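Long-range contacts in 3',5'-cyclic-nucleotide phosphodiesterase 1 (Saccharomyces cerevisiae, PDB 4OJV), which belongs to the class-II cyclic-nucleotide phosphodiesterase family of the metallo-hydrolase clan and holds a pair of zinc ions at one site: residues E34-G40 with I121-T127; I162-Q166 with K187-L191. All coordinates share one frame; numbering follows the deposited sequence.

Contact 1 of 2, residues E34-G40 with I121-T127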
ATOM      1  N   GLU A  34     -20.508 -12.980   2.585  1.00 13.69           N
ATOM      2  CA  GLU A  34     -19.606 -13.237   1.471  1.00 13.51           C
ATOM      3  C   GLU A  34     -19.516 -12.050   0.529  1.00 13.30           C
ATOM      4  O   GLU A  34     -20.505 -11.378   0.241  1.00 13.92           O
ATOM      5  CB  GLU A  34     -20.023 -14.503   0.717  1.00 15.59           C
ATOM      6  CG  GLU A  34     -19.767 -15.796   1.487  1.00 18.38           C
ATOM      7  CD  GLU A  34     -20.853 -16.140   2.495  1.00 19.76           C
ATOM      8  OE1 GLU A  34     -21.939 -15.530   2.459  1.00 19.55           O
ATOM      9  OE2 GLU A  34     -20.620 -17.046   3.328  1.00 27.41           O
ATOM     10  N   LEU A  35     -18.296 -11.808   0.053  1.00 12.10           N
ATOM     11  CA  LEU A  35     -17.973 -10.684  -0.809  1.00 11.56           C
ATOM     12  C   LEU A  35     -16.981 -11.129  -1.877  1.00 11.07           C
ATOM     13  O   LEU A  35     -16.135 -11.997  -1.615  1.00 13.46           O
ATOM     14  CB  LEU A  35     -17.327  -9.558   0.007  1.00 11.82           C
ATOM     15  CG  LEU A  35     -18.173  -8.931   1.112  1.00 12.63           C
ATOM     16  CD1 LEU A  35     -17.334  -8.059   2.035  1.00 14.16           C
ATOM     17  CD2 LEU A  35     -19.327  -8.140   0.509  1.00 14.22           C
ATOM     18  N   ILE A  36     -17.081 -10.534  -3.065  1.00 10.74           N
ATOM     19  CA  ILE A  36     -16.094 -10.693  -4.130  1.00 11.63           C
ATOM     20  C   ILE A  36     -15.250  -9.426  -4.197  1.00 10.04           C
ATOM     21  O   ILE A  36     -15.781  -8.327  -4.049  1.00 10.66           O
ATOM     22  CB  ILE A  36     -16.780 -10.909  -5.512  1.00 14.44           C
ATOM     23  CG1 ILE A  36     -17.349 -12.333  -5.617  1.00 15.88           C
ATOM     24  CG2 ILE A  36     -15.831 -10.559  -6.661  1.00 15.09           C
ATOM     25  CD1 ILE A  36     -18.209 -12.533  -6.844  1.00 18.14           C
ATOM     26  N   ALA A  37     -13.948  -9.560  -4.433  1.00  9.58           N
ATOM     27  CA  ALA A  37     -13.100  -8.413  -4.752  1.00  9.29           C
ATOM     28  C   ALA A  37     -12.664  -8.481  -6.212  1.00  9.50           C
ATOM     29  O   ALA A  37     -12.279  -9.549  -6.704  1.00 11.08           O
ATOM     30  CB  ALA A  37     -11.879  -8.384  -3.843  1.00 10.33           C
ATOM     31  N   VAL A  38     -12.723  -7.348  -6.909  1.00  8.96           N
ATOM     32  CA  VAL A  38     -12.046  -7.205  -8.188  1.00  8.70           C
ATOM     33  C   VAL A  38     -10.808  -6.379  -7.939  1.00  9.02           C
ATOM     34  O   VAL A  38     -10.882  -5.238  -7.469  1.00  9.20           O
ATOM     35  CB  VAL A  38     -12.923  -6.577  -9.287  1.00  9.89           C
ATOM     36  CG1 VAL A  38     -12.164  -6.591 -10.610  1.00 11.52           C
ATOM     37  CG2 VAL A  38     -14.246  -7.322  -9.409  1.00 12.13           C
ATOM     38  N   ASP A  39      -9.669  -6.983  -8.268  1.00  8.76           N
ATOM     39  CA  ASP A  39      -8.363  -6.461  -7.907  1.00  8.98           C
ATOM     40  C   ASP A  39      -8.132  -6.415  -6.399  1.00  8.54           C
ATOM     41  O   ASP A  39      -9.004  -6.794  -5.599  1.00 10.06           O
ATOM     42  CB  ASP A  39      -8.016  -5.178  -8.666  1.00  9.16           C
ATOM     43  CG  ASP A  39      -7.506  -5.477 -10.066  1.00  8.92           C
ATOM     44  OD1 ASP A  39      -7.029  -6.626 -10.269  1.00 10.02           O
ATOM     45  OD2 ASP A  39      -7.559  -4.590 -10.938  1.00  9.88           O
ATOM     46  N   GLY A  40      -6.943  -5.981  -6.018  1.00  9.19           N
ATOM     47  CA  GLY A  40      -6.444  -6.226  -4.680  1.00 10.40           C
ATOM     48  C   GLY A  40      -5.487  -5.161  -4.215  1.00  8.94           C
ATOM     49  O   GLY A  40      -4.558  -5.448  -3.458  1.00  9.53           O
ATOM     50  N   ILE A 121     -14.476 -11.777   2.403  1.00 12.90           N
ATOM     51  CA  ILE A 121     -13.949 -11.727   1.037  1.00 15.66           C
ATOM     52  C   ILE A 121     -13.459 -13.138   0.612  1.00 15.57           C
ATOM     53  O   ILE A 121     -12.393 -13.585   1.052  1.00 24.19           O
ATOM     54  CB  ILE A 121     -12.874 -10.644   0.900  1.00 17.84           C
ATOM     55  CG1 ILE A 121     -13.482  -9.253   1.038  1.00 20.07           C
ATOM     56  CG2 ILE A 121     -12.220 -10.719  -0.469  1.00 21.92           C
ATOM     57  CD1 ILE A 121     -13.777  -8.782   2.429  1.00 21.00           C
ATOM     58  N   THR A 122     -14.282 -13.843  -0.169  1.00 16.45           N
ATOM     59  CA  THR A 122     -14.059 -15.253  -0.533  1.00 19.72           C
ATOM     60  C   THR A 122     -13.129 -15.404  -1.741  1.00 17.89           C
ATOM     61  O   THR A 122     -12.338 -16.355  -1.840  1.00 17.94           O
ATOM     62  CB  THR A 122     -15.392 -15.984  -0.861  1.00 18.72           C
ATOM     63  OG1 THR A 122     -16.080 -15.348  -1.962  1.00 22.27           O
ATOM     64  CG2 THR A 122     -16.309 -16.068   0.356  1.00 22.13           C
ATOM     65  N   ASP A 123     -13.237 -14.455  -2.661  1.00 13.46           N
ATOM     66  CA  ASP A 123     -12.698 -14.606  -3.999  1.00 11.73           C
ATOM     67  C   ASP A 123     -12.220 -13.249  -4.486  1.00 10.56           C
ATOM     68  O   ASP A 123     -12.937 -12.254  -4.375  1.00 10.79           O
ATOM     69  CB  ASP A 123     -13.777 -15.105  -4.984  1.00 14.52           C
ATOM     70  CG  ASP A 123     -14.293 -16.516  -4.682  1.00 15.99           C
ATOM     71  OD1 ASP A 123     -13.589 -17.505  -4.950  1.00 16.13           O
ATOM     72  OD2 ASP A 123     -15.451 -16.617  -4.254  1.00 20.28           O
ATOM     73  N   TYR A 124     -11.015 -13.223  -5.046  1.00  9.48           N
ATOM     74  CA  TYR A 124     -10.493 -12.065  -5.764  1.00  9.28           C
ATOM     75  C   TYR A 124     -10.417 -12.403  -7.243  1.00  9.72           C
ATOM     76  O   TYR A 124      -9.981 -13.508  -7.598  1.00 11.43           O
ATOM     77  CB  TYR A 124      -9.074 -11.737  -5.314  1.00  9.78           C
ATOM     78  CG  TYR A 124      -8.885 -11.236  -3.905  1.00  9.67           C
ATOM     79  CD1 TYR A 124      -8.881 -12.112  -2.824  1.00 11.28           C
ATOM     80  CD2 TYR A 124      -8.650  -9.887  -3.661  1.00 10.01           C
ATOM     81  CE1 TYR A 124      -8.672 -11.649  -1.532  1.00 12.41           C
ATOM     82  CE2 TYR A 124      -8.433  -9.417  -2.373  1.00 10.78           C
ATOM     83  CZ  TYR A 124      -8.447 -10.306  -1.320  1.00 11.52           C
ATOM     84  OH  TYR A 124      -8.206  -9.871  -0.036  1.00 13.07           O
ATOM     85  N   TYR A 125     -10.802 -11.449  -8.090  1.00  9.14           N
ATOM     86  CA  TYR A 125     -10.609 -11.555  -9.532  1.00  9.11           C
ATOM     87  C   TYR A 125      -9.604 -10.484  -9.904  1.00  9.26           C
ATOM     88  O   TYR A 125      -9.915  -9.295  -9.890  1.00  9.82           O
ATOM     89  CB  TYR A 125     -11.952 -11.391 -10.263  1.00 10.15           C
ATOM     90  CG  TYR A 125     -12.873 -12.549  -9.965  1.00  9.79           C
ATOM     91  CD1 TYR A 125     -13.720 -12.519  -8.861  1.00 10.33           C
ATOM     92  CD2 TYR A 125     -12.850 -13.704 -10.746  1.00 11.28           C
ATOM     93  CE1 TYR A 125     -14.546 -13.595  -8.564  1.00 12.09           C
ATOM     94  CE2 TYR A 125     -13.660 -14.783 -10.453  1.00 11.79           C
ATOM     95  CZ  TYR A 125     -14.497 -14.724  -9.360  1.00 12.20           C
ATOM     96  OH  TYR A 125     -15.316 -15.790  -9.058  1.00 15.85           O
ATOM     97  N   ILE A 126      -8.382 -10.909 -10.200  1.00  9.28           N
ATOM     98  CA  ILE A 126      -7.273  -9.985 -10.410  1.00  9.60           C
ATOM     99  C   ILE A 126      -7.107  -9.735 -11.901  1.00  9.49           C
ATOM    100  O   ILE A 126      -7.142 -10.677 -12.702  1.00 10.15           O
ATOM    101  CB  ILE A 126      -5.964 -10.536  -9.780  1.00  9.84           C
ATOM    102  CG1 ILE A 126      -6.163 -10.827  -8.280  1.00 10.53           C
ATOM    103  CG2 ILE A 126      -4.795  -9.578 -10.011  1.00 10.56           C
ATOM    104  CD1 ILE A 126      -6.557  -9.633  -7.425  1.00 11.04           C
ATOM    105  N   THR A 127      -6.950  -8.465 -12.269  1.00  9.42           N
ATOM    106  CA  THR A 127      -6.876  -8.102 -13.685  1.00  9.47           C
ATOM    107  C   THR A 127      -5.469  -8.243 -14.260  1.00  9.43           C
ATOM    108  O   THR A 127      -5.283  -8.634 -15.406  1.00 10.56           O
ATOM    109  CB  THR A 127      -7.400  -6.671 -13.929  1.00  9.76           C
ATOM    110  OG1 THR A 127      -6.537  -5.721 -13.277  1.00  9.76           O
ATOM    111  CG2 THR A 127      -8.856  -6.529 -13.463  1.00 10.35           C
TER

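Contact 2 of 2, residues I162-Q166 with K187-L191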
ATOM      1  N   ILE A 162      -1.930 -15.236 -12.999  1.00 11.51           N
ATOM      2  CA  ILE A 162      -1.697 -16.280 -12.012  1.00 12.48           C
ATOM      3  C   ILE A 162      -0.251 -16.774 -12.014  1.00 12.28           C
ATOM      4  O   ILE A 162       0.352 -16.957 -10.959  1.00 12.04           O
ATOM      5  CB  ILE A 162      -2.701 -17.444 -12.178  1.00 13.45           C
ATOM      6  CG1 ILE A 162      -4.133 -16.957 -11.898  1.00 14.69           C
ATOM      7  CG2 ILE A 162      -2.316 -18.630 -11.297  1.00 14.46           C
ATOM      8  CD1 ILE A 162      -4.380 -16.449 -10.486  1.00 14.81           C
ATOM      9  N   ASP A 163       0.309 -16.955 -13.210  1.00 11.72           N
ATOM     10  CA  ASP A 163       1.684 -17.447 -13.323  1.00 13.03           C
ATOM     11  C   ASP A 163       2.662 -16.468 -12.668  1.00 11.17           C
ATOM     12  O   ASP A 163       3.624 -16.875 -12.015  1.00 11.78           O
ATOM     13  CB  ASP A 163       2.057 -17.693 -14.788  1.00 14.71           C
ATOM     14  CG  ASP A 163       1.274 -18.842 -15.422  1.00 17.82           C
ATOM     15  OD1 ASP A 163       0.653 -19.647 -14.696  1.00 22.25           O
ATOM     16  OD2 ASP A 163       1.301 -18.937 -16.666  1.00 23.54           O
ATOM     17  N   VAL A 164       2.402 -15.174 -12.833  1.00 11.04           N
ATOM     18  CA  VAL A 164       3.251 -14.153 -12.240  1.00 10.95           C
ATOM     19  C   VAL A 164       3.109 -14.132 -10.720  1.00 10.42           C
ATOM     20  O   VAL A 164       4.099 -14.011 -10.004  1.00 10.71           O
ATOM     21  CB  VAL A 164       2.952 -12.774 -12.854  1.00 11.09           C
ATOM     22  CG1 VAL A 164       3.644 -11.656 -12.087  1.00 12.06           C
ATOM     23  CG2 VAL A 164       3.396 -12.771 -14.307  1.00 12.26           C
ATOM     24  N   LEU A 165       1.886 -14.266 -10.211  1.00 10.19           N
ATOM     25  CA  LEU A 165       1.703 -14.299  -8.758  1.00 10.38           C
ATOM     26  C   LEU A 165       2.447 -15.491  -8.140  1.00 10.56           C
ATOM     27  O   LEU A 165       3.072 -15.368  -7.076  1.00 11.10           O
ATOM     28  CB  LEU A 165       0.217 -14.324  -8.388  1.00 10.93           C
ATOM     29  CG  LEU A 165      -0.581 -13.076  -8.775  1.00 12.01           C
ATOM     30  CD1 LEU A 165      -2.026 -13.233  -8.331  1.00 13.57           C
ATOM     31  CD2 LEU A 165       0.019 -11.788  -8.225  1.00 14.18           C
ATOM     32  N   GLN A 166       2.396 -16.642  -8.815  1.00 10.78           N
ATOM     33  CA  GLN A 166       3.044 -17.833  -8.295  1.00 11.67           C
ATOM     34  C   GLN A 166       4.564 -17.661  -8.277  1.00 11.50           C
ATOM     35  O   GLN A 166       5.218 -17.995  -7.291  1.00 13.19           O
ATOM     36  CB  GLN A 166       2.640 -19.063  -9.111  1.00 13.53           C
ATOM     37  CG  GLN A 166       3.037 -20.389  -8.477  1.00 15.84           C
ATOM     38  CD  GLN A 166       2.074 -20.794  -7.381  1.00 17.83           C
ATOM     39  OE1 GLN A 166       0.917 -21.102  -7.647  1.00 22.02           O
ATOM     40  NE2 GLN A 166       2.544 -20.788  -6.141  1.00 21.47           N
ATOM     41  N   LYS A 187      -5.550 -19.973  -2.188  1.00 12.77           N
ATOM     42  CA  LYS A 187      -5.378 -20.722  -3.429  1.00 13.94           C
ATOM     43  C   LYS A 187      -5.296 -19.797  -4.626  1.00 13.00           C
ATOM     44  O   LYS A 187      -5.951 -18.759  -4.645  1.00 14.02           O
ATOM     45  CB  LYS A 187      -6.560 -21.670  -3.643  1.00 16.24           C
ATOM     46  CG  LYS A 187      -6.620 -22.839  -2.677  1.00 20.01           C
ATOM     47  CD  LYS A 187      -7.767 -23.764  -3.056  1.00 24.17           C
ATOM     48  CE  LYS A 187      -7.992 -24.850  -2.016  1.00 25.58           C
ATOM     49  NZ  LYS A 187      -8.633 -24.314  -0.784  1.00 29.74           N
ATOM     50  N   LEU A 188      -4.498 -20.178  -5.619  1.00 13.24           N
ATOM     51  CA  LEU A 188      -4.448 -19.511  -6.925  1.00 13.23           C
ATOM     52  C   LEU A 188      -5.136 -20.389  -7.956  1.00 13.23           C
ATOM     53  O   LEU A 188      -4.805 -21.579  -8.068  1.00 16.26           O
ATOM     54  CB  LEU A 188      -2.999 -19.286  -7.363  1.00 15.34           C
ATOM     55  CG  LEU A 188      -2.153 -18.266  -6.601  1.00 16.37           C
ATOM     56  CD1 LEU A 188      -0.685 -18.383  -6.970  1.00 19.07           C
ATOM     57  CD2 LEU A 188      -2.631 -16.859  -6.911  1.00 18.94           C
ATOM     58  N   LYS A 189      -6.080 -19.827  -8.708  1.00 13.16           N
ATOM     59  CA  LYS A 189      -6.803 -20.592  -9.719  1.00 13.97           C
ATOM     60  C   LYS A 189      -6.912 -19.821 -11.024  1.00 13.83           C
ATOM     61  O   LYS A 189      -7.199 -18.619 -11.045  1.00 13.93           O
ATOM     62  CB  LYS A 189      -8.186 -20.984  -9.204  1.00 16.66           C
ATOM     63  CG  LYS A 189      -8.149 -22.025  -8.100  1.00 19.63           C
ATOM     64  CD  LYS A 189      -9.538 -22.530  -7.759  1.00 23.80           C
ATOM     65  CE  LYS A 189      -9.507 -23.406  -6.517  1.00 29.35           C
ATOM     66  NZ  LYS A 189     -10.838 -24.015  -6.253  1.00 33.36           N
ATOM     67  N   CYS A 190      -6.670 -20.516 -12.128  1.00 15.06           N
ATOM     68  CA  CYS A 190      -6.759 -19.907 -13.448  1.00 15.75           C
ATOM     69  C   CYS A 190      -8.169 -19.947 -14.012  1.00 14.88           C
ATOM     70  O   CYS A 190      -8.958 -20.853 -13.716  1.00 18.27           O
ATOM     71  CB  CYS A 190      -5.795 -20.576 -14.429  1.00 19.76           C
ATOM     72  SG  CYS A 190      -4.091 -19.974 -14.357  1.00 23.53           S
ATOM     73  N   LEU A 191      -8.463 -18.941 -14.828  1.00 14.13           N
ATOM     74  CA  LEU A 191      -9.674 -18.865 -15.620  1.00 14.87           C
ATOM     75  C   LEU A 191      -9.290 -18.979 -17.089  1.00 15.95           C
ATOM     76  O   LEU A 191      -8.188 -18.596 -17.485  1.00 17.00           O
ATOM     77  CB  LEU A 191     -10.368 -17.523 -15.396  1.00 15.05           C
ATOM     78  CG  LEU A 191     -10.913 -17.244 -13.999  1.00 16.05           C
ATOM     79  CD1 LEU A 191     -11.218 -15.755 -13.859  1.00 17.50           C
ATOM     80  CD2 LEU A 191     -12.148 -18.085 -13.707  1.00 18.15           C
TER

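Contact 1 of 2, residues E34-G40 with I121-T127
Asp39 OD2 is gripped by three donor groups: the hydroxyl of Thr127, whose OG1 lies 2.8 Å away and uses the syn lone pair of OD2, together with His133 ND1 and Gln21 NE2. The second carboxylate oxygen is taken too, since Thr127 N stands 2.7 Å from Asp39 OD1 in a nearly straight bond (170° at the hydrogen), somewhat out of the carboxylate plane. One threonine thus holds both oxygens. Its OG1 sits between the backbone N and the carbonyl carbon (chi1 65°), which brings the hydroxyl round to the side of its own N-H, and the paired grip restrains rotation of the carboxylate. Because His133 is a zinc ligand, Asp39 is a second-shell residue, consistent with a part in orienting that imidazole. Strands 35-38 and 121-125 run parallel as neighbours in a mixed sheet, as in the metallo-beta-lactamase-like fold; strand 121-125 runs on into the segment with zinc ligands His128, His130, Asp132 and His133, while strand 35-38 leads into Asp39. Ala37 N meets Asp123 O at 2.9 Å and Tyr125 N meets Ala37 O at 2.8 Å, and Asp39 N continues the pattern to Tyr125 O. A beta bulge at Thr122 and Asp123 puts one extra residue between the bridges Leu35-Ile121 and Ala37-Tyr124. On the face of Leu35 and Ala37, Leu35 CD1 packs against Ile121 CD1 at 3.7 Å, and Ala37 CB touches Tyr124 CD2 at 3.6 Å, while Ile121 CG2 lies over one face of that ring, toward its rim. The reverse face carries Ile36, whose CG2 lies at the ring edge of Tyr125, 3.6 Å from CD1; this ring also stacks with Trp156 and meets Phe230 edge-to-face. Buried Asp39 O has no hydrogen-bond partner and lies at the edge of the Tyr124 ring.

Contact 2 of 2, residues I162-Q166 with K187-L191
Ile162 and Leu188 lie alongside each other, pointing in opposite directions, the isoleucine reaching from the helix and the leucine from the strand. Ile162 CD1 comes to 4.0 Å from Leu188 CD2, and its CG1 rests 3.6 Å from the backbone O of Lys189. Cys190 SG lies against the branch point, 3.6 Å from Ile162 CB, with CG1 and CG2 both close by. CG1, beside the backbone N (chi1 -64°), carries CD1 to Lys189 O, and CG2, beside the carbonyl carbon, faces Leu188 CB and the sulfur. Leu188 divides its methyls between two further helix residues: CD2 meets Leu165 CD1 at 3.9 Å, while CD1 sits over the face of the Gln166 amide, 3.2 Å from OE1, a close methyl-to-oxygen contact. The bend of the glutamine at chi2 (80°) folds its amide back over the leucine, and Thr179 holds the other end of that amide through a hydrogen bond from Gln166 NE2 to its OG1. No hydrogen bond joins the two segments, so dispersion and burial carry the contact. The helix backbone sets the spacing of Ile162 and Gln166, which are one turn apart and linked by Gln166 N to Ile162 O. The segment axes approach to 9.0 Å at 154°, the near-antiparallel course of a beta-alpha-beta crossover: strand 153-157, helix 159-169 and strand 186-190. Ile155 of the first strand touches both Leu165 and Leu188 beneath the helix, and on another side of the helix Val164 packs on Ile174 of the second subunit.

Overall arrangement
From the N terminus, after strands 4-8 and 22-27 the chain forms strand 35-38, and contact 1 closes a long loop of 80 residues, much of it helical, when the chain returns as strand 121-125. The chain next passes the zinc-binding histidines and aspartate that follow this strand and forms strand 153-157. Helix 159-169 and the long connection after it then lead to strand 186-190, where contact 2 closes a shorter loop of 20 residues. The two loops follow one another in series, neither enclosing nor crossing the other. Both contacts belong to one mixed sheet: contact 1 joins two inner strands, and contact 2 lays a helix against strand 186-190, at one edge of the sheet. Their centres lie about 13 Å apart, and Tyr125 packs on Leu191 between them.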